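Local coordinates for protein acyl-CoA thioesterase II TesB2 (Mycobacterium marinum, PDB 3U0A) that probably hydrolyses fatty acyl-CoA thioesters to free fatty acids and coenzyme A, with two hotdog-type domains in each chain, at residues A[9-14]-A[45-50]; A[20-25]-A[75-80]; A[57-62]-A[106-111]; A[40-45]-A[102-107]; A[187-192]-A[230-235]. All coordinates share one frame; numbering follows the deposited sequence.

Overall arrangement
From the N terminus, the loop 9-14 is held to the later turns of helix 34-51 in contact 1, closing a loop that contains strand 20-23. That strand pairs with strand 76-85 in contact 2, which therefore crosses contact 1. Contact 4 crosses both, laying the earlier turns of the same helix on strand 101-111. Contact 3 pairs strand 58-66 with this strand and shares Met106 and Gly107 with contact 4; it also crosses contact 2. Contact 5 follows in series, within the second hotdog-type domain, between helix 186-200 and a later loop. The two halves meet where Val47 touches Cys191 and Val59 touches Ile190.

Contact 1. Residues A[9-14]-A[45-50]. With NA (sodium ion), chain G.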
# COMPACT_ATOMS: atom_id res chain seq x y z
N GLU A 9 24.88 1.57 -7.69
CA GLU A 9 25.47 1.63 -6.36
C GLU A 9 24.47 1.27 -5.28
O GLU A 9 24.87 0.91 -4.17
CB GLU A 9 26.09 3.01 -6.08
N ILE A 10 23.17 1.33 -5.58
CA ILE A 10 22.17 0.89 -4.60
C ILE A 10 22.39 -0.58 -4.27
O ILE A 10 22.15 -1.01 -3.18
CB ILE A 10 20.73 1.13 -5.07
CG1 ILE A 10 20.44 2.60 -5.10
CG2 ILE A 10 19.73 0.50 -4.11
CD1 ILE A 10 19.03 2.92 -4.72
N LEU A 11 22.88 -1.33 -5.24
CA LEU A 11 23.07 -2.76 -5.08
C LEU A 11 24.36 -3.10 -4.33
O LEU A 11 24.51 -4.21 -3.85
CB LEU A 11 23.04 -3.45 -6.45
CG LEU A 11 21.65 -3.98 -6.87
CD1 LEU A 11 20.54 -2.92 -6.86
CD2 LEU A 11 21.80 -4.60 -8.24
N ASP A 12 25.25 -2.12 -4.18
CA ASP A 12 26.55 -2.32 -3.53
C ASP A 12 26.40 -2.28 -2.02
O ASP A 12 26.29 -1.21 -1.44
CB ASP A 12 27.55 -1.25 -4.06
CG ASP A 12 29.01 -1.39 -3.49
OD1 ASP A 12 29.47 -2.55 -3.17
OD2 ASP A 12 29.73 -0.33 -3.38
N LEU A 13 26.35 -3.45 -1.38
CA LEU A 13 26.26 -3.57 0.07
C LEU A 13 27.40 -4.41 0.62
O LEU A 13 27.68 -5.47 0.08
CB LEU A 13 24.97 -4.29 0.48
CG LEU A 13 23.61 -3.60 0.46
CD1 LEU A 13 22.63 -4.66 0.97
CD2 LEU A 13 23.55 -2.32 1.27
N GLU A 14 28.02 -3.96 1.71
CA GLU A 14 28.96 -4.79 2.45
C GLU A 14 28.20 -5.71 3.39
O GLU A 14 27.34 -5.27 4.12
CB GLU A 14 29.90 -3.89 3.28
CG GLU A 14 31.04 -4.63 3.99
CD GLU A 14 31.79 -3.79 5.04
OE1 GLU A 14 31.38 -2.63 5.32
OE2 GLU A 14 32.78 -4.31 5.61
N SER A 45 17.59 -1.00 1.71
CA SER A 45 16.85 -1.86 2.61
C SER A 45 16.26 -3.06 1.87
O SER A 45 16.30 -4.16 2.38
CB SER A 45 15.73 -1.08 3.30
OG SER A 45 16.21 0.05 3.96
N LEU A 46 15.73 -2.86 0.67
CA LEU A 46 15.19 -3.98 -0.12
C LEU A 46 16.29 -4.93 -0.59
O LEU A 46 16.14 -6.16 -0.52
CB LEU A 46 14.39 -3.51 -1.33
CG LEU A 46 13.90 -4.59 -2.29
CD1 LEU A 46 12.90 -5.53 -1.67
CD2 LEU A 46 13.31 -4.00 -3.55
N VAL A 47 17.40 -4.35 -1.06
CA VAL A 47 18.50 -5.14 -1.56
C VAL A 47 19.00 -6.05 -0.46
O VAL A 47 19.33 -7.20 -0.71
CB VAL A 47 19.63 -4.26 -2.10
CG1 VAL A 47 20.88 -5.09 -2.43
CG2 VAL A 47 19.14 -3.52 -3.31
N SER A 48 19.02 -5.54 0.77
CA SER A 48 19.36 -6.35 1.95
C SER A 48 18.43 -7.53 2.18
O SER A 48 18.85 -8.61 2.61
CB SER A 48 19.30 -5.47 3.19
OG SER A 48 20.54 -4.83 3.38
N ALA A 49 17.15 -7.28 1.96
CA ALA A 49 16.16 -8.31 2.06
C ALA A 49 16.47 -9.39 1.01
O ALA A 49 16.47 -10.56 1.33
CB ALA A 49 14.76 -7.70 1.87
N VAL A 50 16.77 -8.96 -0.22
CA VAL A 50 16.93 -9.82 -1.37
C VAL A 50 18.14 -10.79 -1.20
O VAL A 50 18.13 -11.94 -1.69
CB VAL A 50 17.06 -8.96 -2.64
CG1 VAL A 50 17.49 -9.78 -3.84
CG2 VAL A 50 15.76 -8.26 -2.92
NA NA G . 17.06 -13.38 -3.80
O HOH W 1 15.06 -12.60 -4.89
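Helix 34-51, the long helix of the N-terminal hotdog domain, offers Val47 and Ser48 to Ile10, Leu11 and Leu13 of the segment that leads into strand 14-17. Val47 is the hub, and its two methyls are divided between the partners. CG1, set anti to the backbone N (chi1 171°), meets Leu13 CD1 at 3.8 Å. CG2 turns the other way and lies 3.9 Å from Leu11 CD1, the two side chains crossing at about a right angle. The same methyl has Ile10 CG2 at 4.1 Å, so three aliphatic side chains of 9-14 meet one valine. Leu13 continues straight beyond CG (chi2 -178°), which carries CD1 past Val47 to the next residue of the helix, where it comes within 3.2 Å of Ser48 OG. No hydrogen bond spans the two segments; their meeting is one of methyl groups, with Ser48 OG the one hydroxyl that takes part. Polar links run to flanking residues instead: Ile10 O probably accepts from Gln44 NE2, and Leu13 O accepts from Arg51 NH2. At the far end of 45-50, the carbonyl oxygen Val50 O binds a sodium ion at 2.8 Å. A water at 2.4 Å from the sodium and Val53 O are further ligands, so the metal sits where the helix runs out. Around the contact, Phe78 of strand 76-85 packs on both Leu13 and Ser48, Val50 rests on Phe110 of strand 101-111, and helix 186-200 closes over Leu11 and Val47 through Cys191.

Contact 2. Residues A[20-25]-A[75-80]; sequences IYRGSV and PTVFLV
Strands 20-23 and 76-80 run antiparallel, their short axes at 154° and 4.4 Å apart, with Tyr21 facing Phe78 and Gly23 facing Thr76 as hydrogen-bonded pairs. Four backbone bonds hold this register, among them Phe78 N to Tyr21 O at 2.8 Å and Thr76 N to Gly23 O at 3.1 Å. Ile20 opposite Leu79 and Arg22 opposite Val77 form the non-hydrogen-bonded pairs, and their side chains share one face. On that face Ile20 CG2, anti to the backbone N, is the branch that comes closest: it lies 3.7 Å from Val77 CG1 and 3.8 Å from Leu79 CD2. Ile20 and Leu79 lie side by side, pointing the same way. Arg22 runs alongside Pro75, its CD 4.0 Å from Pro75 CB, and bends at chi3 (69°) before its charged end, where NH1 makes a salt bridge with Glu14. The other face carries Tyr21 and Phe78, with Thr76. Phe78 brings a ring edge to the glycine backbone, CE2 standing 3.5 Å from Gly23 N, near the ring plane. Tyr21 turns its ring towards the opposite end of the pairing, where CD2 meets Val80 CG2 at 4.1 Å. Beyond the paired residues, Val25 CG2 crosses Pro75 obliquely, meeting it at N and CD. The pair joins strand 20-23 to the sheet of the N-terminal hotdog domain, its aromatic face turned to helix 34-51: Ser48 packs on Tyr21 and Phe78, and Ser45 on Phe78. At the edges, strand 14-17 bonds to Arg22, while strand 89-98 bonds to Val77 and Leu79.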
# COMPACT_ATOMS: atom_id res chain seq x y z
N ILE A 20 22.97 -8.94 8.49
CA ILE A 20 23.42 -7.56 8.80
C ILE A 20 24.22 -7.09 7.60
O ILE A 20 25.18 -7.72 7.22
CB ILE A 20 24.30 -7.47 10.08
CG1 ILE A 20 23.65 -8.23 11.27
CG2 ILE A 20 24.61 -6.01 10.43
CD1 ILE A 20 24.32 -8.06 12.63
N TYR A 21 23.82 -5.97 7.01
CA TYR A 21 24.47 -5.39 5.82
C TYR A 21 24.74 -3.90 6.09
O TYR A 21 24.17 -3.32 7.00
CB TYR A 21 23.58 -5.59 4.59
CG TYR A 21 23.35 -7.07 4.22
CD1 TYR A 21 24.15 -7.70 3.29
CD2 TYR A 21 22.34 -7.80 4.80
CE1 TYR A 21 23.95 -9.02 2.95
CE2 TYR A 21 22.13 -9.13 4.48
CZ TYR A 21 22.93 -9.75 3.55
OH TYR A 21 22.74 -11.07 3.23
N ARG A 22 25.62 -3.30 5.32
CA ARG A 22 25.96 -1.89 5.50
C ARG A 22 26.07 -1.26 4.15
O ARG A 22 26.72 -1.81 3.26
CB ARG A 22 27.28 -1.70 6.25
CG ARG A 22 27.68 -0.24 6.35
CD ARG A 22 28.67 0.06 7.48
NE ARG A 22 29.98 -0.51 7.23
CZ ARG A 22 30.93 -0.60 8.14
NH1 ARG A 22 32.08 -1.16 7.84
NH2 ARG A 22 30.73 -0.16 9.37
N GLY A 23 25.40 -0.11 4.00
CA GLY A 23 25.52 0.73 2.82
C GLY A 23 26.45 1.89 3.11
O GLY A 23 26.43 2.48 4.20
N SER A 24 27.29 2.24 2.15
CA SER A 24 28.28 3.25 2.41
C SER A 24 27.70 4.65 2.21
O SER A 24 26.74 4.84 1.46
CB SER A 24 29.53 3.05 1.52
OG SER A 24 29.15 2.98 0.16
N VAL A 25 28.34 5.61 2.89
CA VAL A 25 28.02 7.03 2.80
C VAL A 25 27.48 7.48 1.43
O VAL A 25 28.12 7.29 0.39
CB VAL A 25 29.28 7.83 3.16
CG1 VAL A 25 29.22 9.26 2.60
CG2 VAL A 25 29.53 7.79 4.67
N PRO A 75 27.28 6.14 7.16
CA PRO A 75 26.77 4.91 6.55
C PRO A 75 25.53 4.42 7.26
O PRO A 75 25.19 4.91 8.33
CB PRO A 75 27.92 3.89 6.74
CG PRO A 75 28.74 4.41 7.87
CD PRO A 75 28.60 5.92 7.80
N THR A 76 24.86 3.45 6.65
CA THR A 76 23.66 2.85 7.23
C THR A 76 23.82 1.31 7.31
O THR A 76 24.42 0.68 6.45
CB THR A 76 22.41 3.20 6.39
OG1 THR A 76 22.36 4.60 6.19
CG2 THR A 76 21.11 2.73 7.10
N VAL A 77 23.28 0.75 8.38
CA VAL A 77 23.29 -0.65 8.61
C VAL A 77 21.87 -1.18 8.48
O VAL A 77 20.91 -0.57 8.95
CB VAL A 77 23.86 -0.94 10.00
CG1 VAL A 77 23.64 -2.40 10.40
CG2 VAL A 77 25.33 -0.55 10.02
N PHE A 78 21.74 -2.34 7.84
CA PHE A 78 20.44 -2.95 7.56
C PHE A 78 20.35 -4.27 8.32
O PHE A 78 21.18 -5.17 8.13
CB PHE A 78 20.25 -3.13 6.04
CG PHE A 78 20.45 -1.85 5.27
CD1 PHE A 78 19.40 -0.95 5.12
CD2 PHE A 78 21.69 -1.50 4.79
CE1 PHE A 78 19.59 0.24 4.48
CE2 PHE A 78 21.88 -0.30 4.13
CZ PHE A 78 20.83 0.57 3.97
N LEU A 79 19.34 -4.34 9.17
CA LEU A 79 19.06 -5.48 9.99
C LEU A 79 17.86 -6.25 9.47
O LEU A 79 16.72 -5.84 9.65
CB LEU A 79 18.78 -4.98 11.39
CG LEU A 79 19.95 -4.19 11.98
CD1 LEU A 79 19.59 -3.87 13.43
CD2 LEU A 79 21.27 -5.00 11.85
N VAL A 80 18.14 -7.40 8.85
CA VAL A 80 17.14 -8.24 8.19
C VAL A 80 16.58 -9.28 9.17
O VAL A 80 17.34 -9.86 9.92
CB VAL A 80 17.71 -9.00 6.95
CG1 VAL A 80 16.63 -9.76 6.20
CG2 VAL A 80 18.41 -8.04 6.02

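Contact 3. Residues A[57-62]-A[106-111]; sequences YQVHSL and MGASFQ
His60 sits at a beta bulge in strand 58-62, where it pairs antiparallel with 106-111 in the N-terminal hotdog domain, and its ring bends back over Ser109. From CB, chi1 of 68° puts CG in the crowded position between backbone N and carbonyl carbon, which swings the ring across the neighbouring strand. CG lies 3.7 Å from Ser109 O, and CD2 comes closer to the same oxygen, at 3.2 Å, so that this carbonyl oxygen stands over one ring face. CD2 also meets Gln111 CB. CE1 touches Ser109 CB at 3.3 Å, and at the tip NE2 lies 2.8 Å from Ser109 OG. The remaining ring nitrogen, ND1, bonds to Glu271 of the second subunit, so the ring is held between its own sheet and the partner chain. The bulge shows in the register: Val59 pairs with Phe110, yet Ser61 pairs with Ser109, a shift of one residue. Ser109 is consequently bonded by both residues after Val59, its O accepting from His60 N at 3.0 Å and its N donating to Ser61 O. Gln58 and Gln111 exchange two backbone bonds before the bulge. On the His60 side the subunit interface continues, with Ser61 OG bonded to Tyr65 and Gln111 OE1 to Arg250, both of the second subunit. At the start of the strand Tyr57 CB meets Phe110 CB. The opposite face is apolar: Leu62 CB meets Ala108 CB at 3.9 Å, and Val59 lies across the Phe110 ring, with CG2 4.1 Å above its plane and offset toward the rim.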
# COMPACT_ATOMS: atom_id res chain seq x y z
N TYR A 57 12.74 -17.43 -5.39
CA TYR A 57 11.63 -16.57 -5.02
C TYR A 57 11.95 -15.15 -5.40
O TYR A 57 12.99 -14.62 -5.01
CB TYR A 57 11.37 -16.60 -3.52
CG TYR A 57 11.17 -17.96 -2.91
CD1 TYR A 57 12.24 -18.81 -2.73
CD2 TYR A 57 9.93 -18.36 -2.44
CE1 TYR A 57 12.09 -20.03 -2.13
CE2 TYR A 57 9.76 -19.57 -1.81
CZ TYR A 57 10.85 -20.42 -1.67
OH TYR A 57 10.71 -21.65 -1.06
N GLN A 58 11.06 -14.52 -6.15
CA GLN A 58 11.30 -13.17 -6.64
C GLN A 58 10.35 -12.23 -5.96
O GLN A 58 9.21 -12.58 -5.74
CB GLN A 58 11.16 -13.10 -8.18
CG GLN A 58 12.13 -14.02 -8.93
CD GLN A 58 13.54 -13.41 -9.12
OE1 GLN A 58 13.73 -12.55 -10.01
NE2 GLN A 58 14.56 -13.85 -8.27
N VAL A 59 10.83 -11.03 -5.67
CA VAL A 59 10.04 -10.04 -4.97
C VAL A 59 8.78 -9.65 -5.74
O VAL A 59 8.77 -9.64 -6.95
CB VAL A 59 10.88 -8.76 -4.68
CG1 VAL A 59 11.21 -8.01 -5.98
CG2 VAL A 59 10.19 -7.88 -3.63
N HIS A 60 7.72 -9.37 -5.00
CA HIS A 60 6.45 -8.95 -5.60
C HIS A 60 5.72 -7.86 -4.85
O HIS A 60 4.78 -7.27 -5.42
CB HIS A 60 5.51 -10.17 -5.76
CG HIS A 60 5.03 -10.74 -4.46
ND1 HIS A 60 3.99 -10.24 -3.80
CD2 HIS A 60 5.48 -11.83 -3.73
CE1 HIS A 60 3.78 -10.96 -2.69
NE2 HIS A 60 4.71 -11.93 -2.65
N SER A 61 6.07 -7.63 -3.58
CA SER A 61 5.51 -6.49 -2.87
C SER A 61 6.43 -5.99 -1.80
O SER A 61 7.35 -6.66 -1.43
CB SER A 61 4.11 -6.77 -2.32
OG SER A 61 4.13 -7.68 -1.26
N LEU A 62 6.23 -4.75 -1.37
CA LEU A 62 6.95 -4.19 -0.25
C LEU A 62 6.18 -3.05 0.28
O LEU A 62 5.38 -2.44 -0.45
CB LEU A 62 8.37 -3.74 -0.61
CG LEU A 62 8.57 -2.64 -1.64
CD1 LEU A 62 8.16 -1.31 -1.05
CD2 LEU A 62 10.02 -2.62 -2.13
N MET A 106 10.58 -1.57 7.00
CA MET A 106 10.16 -2.09 5.74
C MET A 106 9.81 -3.57 5.80
O MET A 106 10.36 -4.33 6.55
CB MET A 106 11.33 -1.90 4.82
CG MET A 106 11.06 -2.29 3.44
SD MET A 106 12.60 -2.71 2.65
CE MET A 106 11.97 -4.10 1.68
N GLY A 107 8.89 -3.98 4.95
CA GLY A 107 8.65 -5.39 4.70
C GLY A 107 8.49 -5.67 3.21
O GLY A 107 8.04 -4.80 2.46
N ALA A 108 8.85 -6.90 2.82
CA ALA A 108 8.77 -7.34 1.44
C ALA A 108 8.43 -8.83 1.36
O ALA A 108 8.82 -9.60 2.23
CB ALA A 108 10.07 -7.04 0.69
N SER A 109 7.71 -9.21 0.28
CA SER A 109 7.27 -10.60 0.04
C SER A 109 7.88 -11.14 -1.24
O SER A 109 7.97 -10.44 -2.24
CB SER A 109 5.74 -10.68 -0.02
OG SER A 109 5.24 -12.01 0.11
N PHE A 110 8.29 -12.40 -1.20
CA PHE A 110 8.93 -13.08 -2.31
C PHE A 110 8.19 -14.42 -2.65
O PHE A 110 7.80 -15.18 -1.75
CB PHE A 110 10.40 -13.35 -1.95
CG PHE A 110 11.18 -12.12 -1.53
CD1 PHE A 110 10.91 -11.50 -0.33
CD2 PHE A 110 12.18 -11.60 -2.34
CE1 PHE A 110 11.60 -10.37 0.06
CE2 PHE A 110 12.88 -10.46 -1.95
CZ PHE A 110 12.59 -9.84 -0.75
N GLN A 111 7.98 -14.68 -3.94
CA GLN A 111 7.22 -15.84 -4.37
C GLN A 111 7.92 -16.56 -5.48
O GLN A 111 8.59 -15.96 -6.30
CB GLN A 111 5.83 -15.41 -4.86
CG GLN A 111 4.90 -16.55 -5.31
CD GLN A 111 3.70 -16.06 -6.11
OE1 GLN A 111 3.74 -15.00 -6.70
NE2 GLN A 111 2.62 -16.83 -6.12

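Contact 4. Residues A[40-45]-A[102-107]; sequences HVAGQS and VIFSMG
Val41 O is gripped twice by Ser45, one turn further along helix 34-51: the backbone N donates at 2.9 Å and the hydroxyl OG at 2.7 Å, the two arriving from opposite faces of the carbonyl plane. With its proton spent on Val41 O, OG makes no hydrogen bond to the strand, although it lies 3.4 Å from Phe104 CD2. The segments 40-45 and 102-107 run at 47° to each other with their axes 9.2 Å apart, a helix packed on the concave side of a hotdog sheet. Phe104 makes the widest set of contacts, with Val41, Ala42 and Ser45. Its CG is anti to the backbone N (chi1 -179°), which directs the ring at the helix, and Ala42 lies over one face: CB stands 4.2 Å from the ring centroid, 27° off the normal, a CH-pi contact. Val41 slides past Phe104 in the opposite direction; its CG1 comes nearest to Phe104 CB, at 3.9 Å, and lies obliquely to the ring. The same methyl reaches Ile103 CD1. Further along the strand, Met106 SD meets Ser45 CB at 3.6 Å. Phe66 of strand 58-66 meets the Phe104 ring, and Ala96 of strand 89-98 touches Val41 and Ser45. All six touching residues are buried, and no hydrogen bond joins helix to strand. Cohesion here therefore rests on dispersion and shape, with the one hydroxyl that touches across the contact, Ser45 OG, satisfied inside its own helix.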
# COMPACT_ATOMS: atom_id res chain seq x y z
N HIS A 40 17.28 6.07 -1.70
CA HIS A 40 18.51 5.26 -1.58
C HIS A 40 18.38 4.26 -0.47
O HIS A 40 18.50 3.06 -0.69
CB HIS A 40 19.72 6.18 -1.34
CG HIS A 40 21.07 5.51 -1.51
ND1 HIS A 40 21.64 5.29 -2.73
CD2 HIS A 40 21.99 5.05 -0.56
CE1 HIS A 40 22.85 4.71 -2.56
NE2 HIS A 40 23.06 4.56 -1.24
N VAL A 41 18.10 4.77 0.72
CA VAL A 41 17.97 3.97 1.92
C VAL A 41 16.91 2.90 1.74
O VAL A 41 17.12 1.78 2.15
CB VAL A 41 17.67 4.87 3.16
CG1 VAL A 41 17.33 4.03 4.38
CG2 VAL A 41 18.86 5.76 3.46
N ALA A 42 15.79 3.25 1.13
CA ALA A 42 14.70 2.30 0.94
C ALA A 42 15.13 1.20 0.01
O ALA A 42 14.84 0.03 0.24
CB ALA A 42 13.48 2.99 0.38
N GLY A 43 15.83 1.60 -1.05
CA GLY A 43 16.29 0.68 -2.07
C GLY A 43 17.28 -0.26 -1.48
O GLY A 43 17.23 -1.46 -1.73
N GLN A 44 18.20 0.27 -0.67
CA GLN A 44 19.22 -0.56 -0.06
C GLN A 44 18.58 -1.48 0.98
O GLN A 44 18.97 -2.64 1.07
CB GLN A 44 20.37 0.27 0.51
CG GLN A 44 21.31 0.82 -0.58
CD GLN A 44 22.75 1.12 -0.09
OE1 GLN A 44 22.98 1.98 0.78
NE2 GLN A 44 23.71 0.42 -0.66
N SER A 45 17.59 -1.00 1.71
CA SER A 45 16.85 -1.86 2.61
C SER A 45 16.26 -3.06 1.87
O SER A 45 16.30 -4.16 2.38
CB SER A 45 15.73 -1.08 3.30
OG SER A 45 16.21 0.05 3.96
N VAL A 102 16.25 3.58 14.31
CA VAL A 102 15.63 3.09 13.07
C VAL A 102 15.12 4.31 12.25
O VAL A 102 14.27 5.07 12.71
CB VAL A 102 14.51 2.05 13.33
CG1 VAL A 102 13.89 1.60 12.00
CG2 VAL A 102 15.05 0.87 14.09
N ILE A 103 15.70 4.49 11.06
CA ILE A 103 15.37 5.61 10.17
C ILE A 103 14.32 5.23 9.12
O ILE A 103 13.59 6.06 8.64
CB ILE A 103 16.64 6.19 9.49
CG1 ILE A 103 17.23 5.26 8.42
CG2 ILE A 103 17.72 6.53 10.53
CD1 ILE A 103 18.43 5.88 7.71
N PHE A 104 14.27 3.94 8.79
CA PHE A 104 13.37 3.40 7.80
C PHE A 104 13.04 1.98 8.18
O PHE A 104 13.90 1.24 8.55
CB PHE A 104 14.01 3.45 6.40
CG PHE A 104 13.13 2.93 5.30
CD1 PHE A 104 12.05 3.67 4.83
CD2 PHE A 104 13.33 1.66 4.77
CE1 PHE A 104 11.22 3.17 3.85
CE2 PHE A 104 12.51 1.17 3.79
CZ PHE A 104 11.45 1.92 3.32
N SER A 105 11.79 1.59 8.07
CA SER A 105 11.35 0.23 8.40
C SER A 105 10.43 -0.30 7.31
O SER A 105 9.58 0.39 6.79
CB SER A 105 10.63 0.17 9.75
OG SER A 105 10.44 -1.17 10.17
N MET A 106 10.58 -1.57 7.00
CA MET A 106 10.16 -2.09 5.74
C MET A 106 9.81 -3.57 5.80
O MET A 106 10.36 -4.33 6.55
CB MET A 106 11.33 -1.90 4.82
CG MET A 106 11.06 -2.29 3.44
SD MET A 106 12.60 -2.71 2.65
CE MET A 106 11.97 -4.10 1.68
N GLY A 107 8.89 -3.98 4.95
CA GLY A 107 8.65 -5.39 4.70
C GLY A 107 8.49 -5.67 3.21
O GLY A 107 8.04 -4.80 2.46

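Contact 5. Residues A[187-192]-A[230-235]; sequences VLHICA and GFRADE
His189 ND1 accepts a hydrogen bond from Ala233 N at 3.0 Å, nearly straight (163°) and in the plane of the imidazole. The CE1 corner of that ring meets Arg232: CE1 lies 3.5 Å above the guanidinium plane, over its centre, with the two planes 66° apart. Phe231 turns a ring edge to the helix backbone, CZ lying 3.6 Å from His189 O. One turn on, Ala192 CB packs against Ala233 CB at 3.8 Å. These residues join helix 186-200 of the second hotdog region to the loop between strands 217-227 and 237-247, which makes a type I beta turn from Arg232 to Glu235. A second shell fixes the groups that touch. Within the turn, Asp234 is gripped side-on by Arg232, whose NE bonds to OD1 at 2.8 Å and NH2 to OD2 at 2.6 Å. This fixes the guanidinium so that one face is presented to His189 CE1, and Asp184 takes NH1 in another salt bridge. His189 NE2 bonds to Pro183 O, consistent with a proton on that nitrogen while ND1 accepts. Leu182 bonds with its N to Asp234 OD2 and with its O to Arg232 NH2.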
# COMPACT_ATOMS: atom_id res chain seq x y z
N VAL A 187 16.66 -7.32 -10.25
CA VAL A 187 16.64 -6.62 -8.98
C VAL A 187 17.05 -5.16 -9.16
O VAL A 187 16.50 -4.30 -8.53
CB VAL A 187 17.59 -7.32 -7.96
CG1 VAL A 187 17.76 -6.49 -6.70
CG2 VAL A 187 17.05 -8.70 -7.59
N LEU A 188 18.03 -4.93 -10.01
CA LEU A 188 18.49 -3.59 -10.33
C LEU A 188 17.39 -2.78 -11.00
O LEU A 188 17.31 -1.56 -10.83
CB LEU A 188 19.74 -3.64 -11.25
CG LEU A 188 20.25 -2.29 -11.78
CD1 LEU A 188 20.78 -1.41 -10.67
CD2 LEU A 188 21.32 -2.48 -12.83
N HIS A 189 16.59 -3.44 -11.81
CA HIS A 189 15.52 -2.77 -12.51
C HIS A 189 14.44 -2.39 -11.54
O HIS A 189 13.99 -1.27 -11.55
CB HIS A 189 15.02 -3.60 -13.71
CG HIS A 189 16.03 -3.67 -14.84
ND1 HIS A 189 15.90 -2.96 -15.95
CD2 HIS A 189 17.24 -4.35 -14.94
CE1 HIS A 189 16.96 -3.18 -16.73
NE2 HIS A 189 17.77 -4.03 -16.11
N ILE A 190 14.06 -3.33 -10.68
CA ILE A 190 13.05 -3.08 -9.63
C ILE A 190 13.47 -1.87 -8.77
O ILE A 190 12.69 -0.94 -8.60
CB ILE A 190 12.77 -4.38 -8.82
CG1 ILE A 190 12.05 -5.42 -9.69
CG2 ILE A 190 11.85 -4.11 -7.65
CD1 ILE A 190 12.29 -6.85 -9.24
N CYS A 191 14.73 -1.86 -8.30
CA CYS A 191 15.28 -0.75 -7.55
C CYS A 191 15.28 0.56 -8.33
O CYS A 191 14.96 1.61 -7.80
CB CYS A 191 16.70 -1.07 -7.07
SG CYS A 191 16.78 -2.28 -5.72
N ALA A 192 15.61 0.49 -9.61
CA ALA A 192 15.59 1.66 -10.47
C ALA A 192 14.18 2.26 -10.47
O ALA A 192 14.02 3.45 -10.23
CB ALA A 192 16.05 1.30 -11.89
N GLY A 230 7.72 -8.41 -15.55
CA GLY A 230 9.05 -7.95 -15.91
C GLY A 230 9.03 -6.78 -16.87
O GLY A 230 8.13 -6.65 -17.72
N PHE A 231 10.03 -5.92 -16.73
CA PHE A 231 10.18 -4.73 -17.56
C PHE A 231 11.67 -4.40 -17.66
O PHE A 231 12.50 -5.11 -17.11
CB PHE A 231 9.42 -3.56 -16.90
CG PHE A 231 9.96 -3.18 -15.54
CD1 PHE A 231 9.51 -3.83 -14.40
CD2 PHE A 231 10.95 -2.22 -15.42
CE1 PHE A 231 10.02 -3.51 -13.16
CE2 PHE A 231 11.48 -1.90 -14.19
CZ PHE A 231 11.01 -2.54 -13.05
N ARG A 232 11.99 -3.31 -18.34
CA ARG A 232 13.33 -2.77 -18.34
C ARG A 232 13.34 -1.27 -18.11
O ARG A 232 12.68 -0.52 -18.83
CB ARG A 232 13.97 -3.09 -19.68
CG ARG A 232 14.42 -4.54 -19.83
CD ARG A 232 15.48 -4.72 -20.91
NE ARG A 232 16.73 -4.01 -20.58
CZ ARG A 232 17.78 -4.53 -19.94
NH1 ARG A 232 17.78 -5.79 -19.54
NH2 ARG A 232 18.84 -3.76 -19.71
N ALA A 233 14.09 -0.82 -17.10
CA ALA A 233 14.18 0.60 -16.78
C ALA A 233 15.08 1.43 -17.70
O ALA A 233 15.12 2.61 -17.53
CB ALA A 233 14.64 0.77 -15.37
N ASP A 234 15.81 0.80 -18.62
CA ASP A 234 16.48 1.52 -19.70
C ASP A 234 15.61 1.60 -21.00
O ASP A 234 16.11 2.01 -22.06
CB ASP A 234 17.86 0.92 -20.02
CG ASP A 234 17.83 -0.60 -20.17
OD1 ASP A 234 16.74 -1.20 -20.11
OD2 ASP A 234 18.92 -1.19 -20.30
N GLU A 235 14.34 1.23 -20.88
CA GLU A 235 13.34 1.43 -21.94
C GLU A 235 12.22 2.29 -21.39
O GLU A 235 12.08 2.40 -20.18
CB GLU A 235 12.80 0.07 -22.42
CG GLU A 235 13.75 -0.66 -23.38
CD GLU A 235 13.21 -2.00 -23.91
OE1 GLU A 235 12.06 -2.43 -23.55
OE2 GLU A 235 13.96 -2.61 -24.73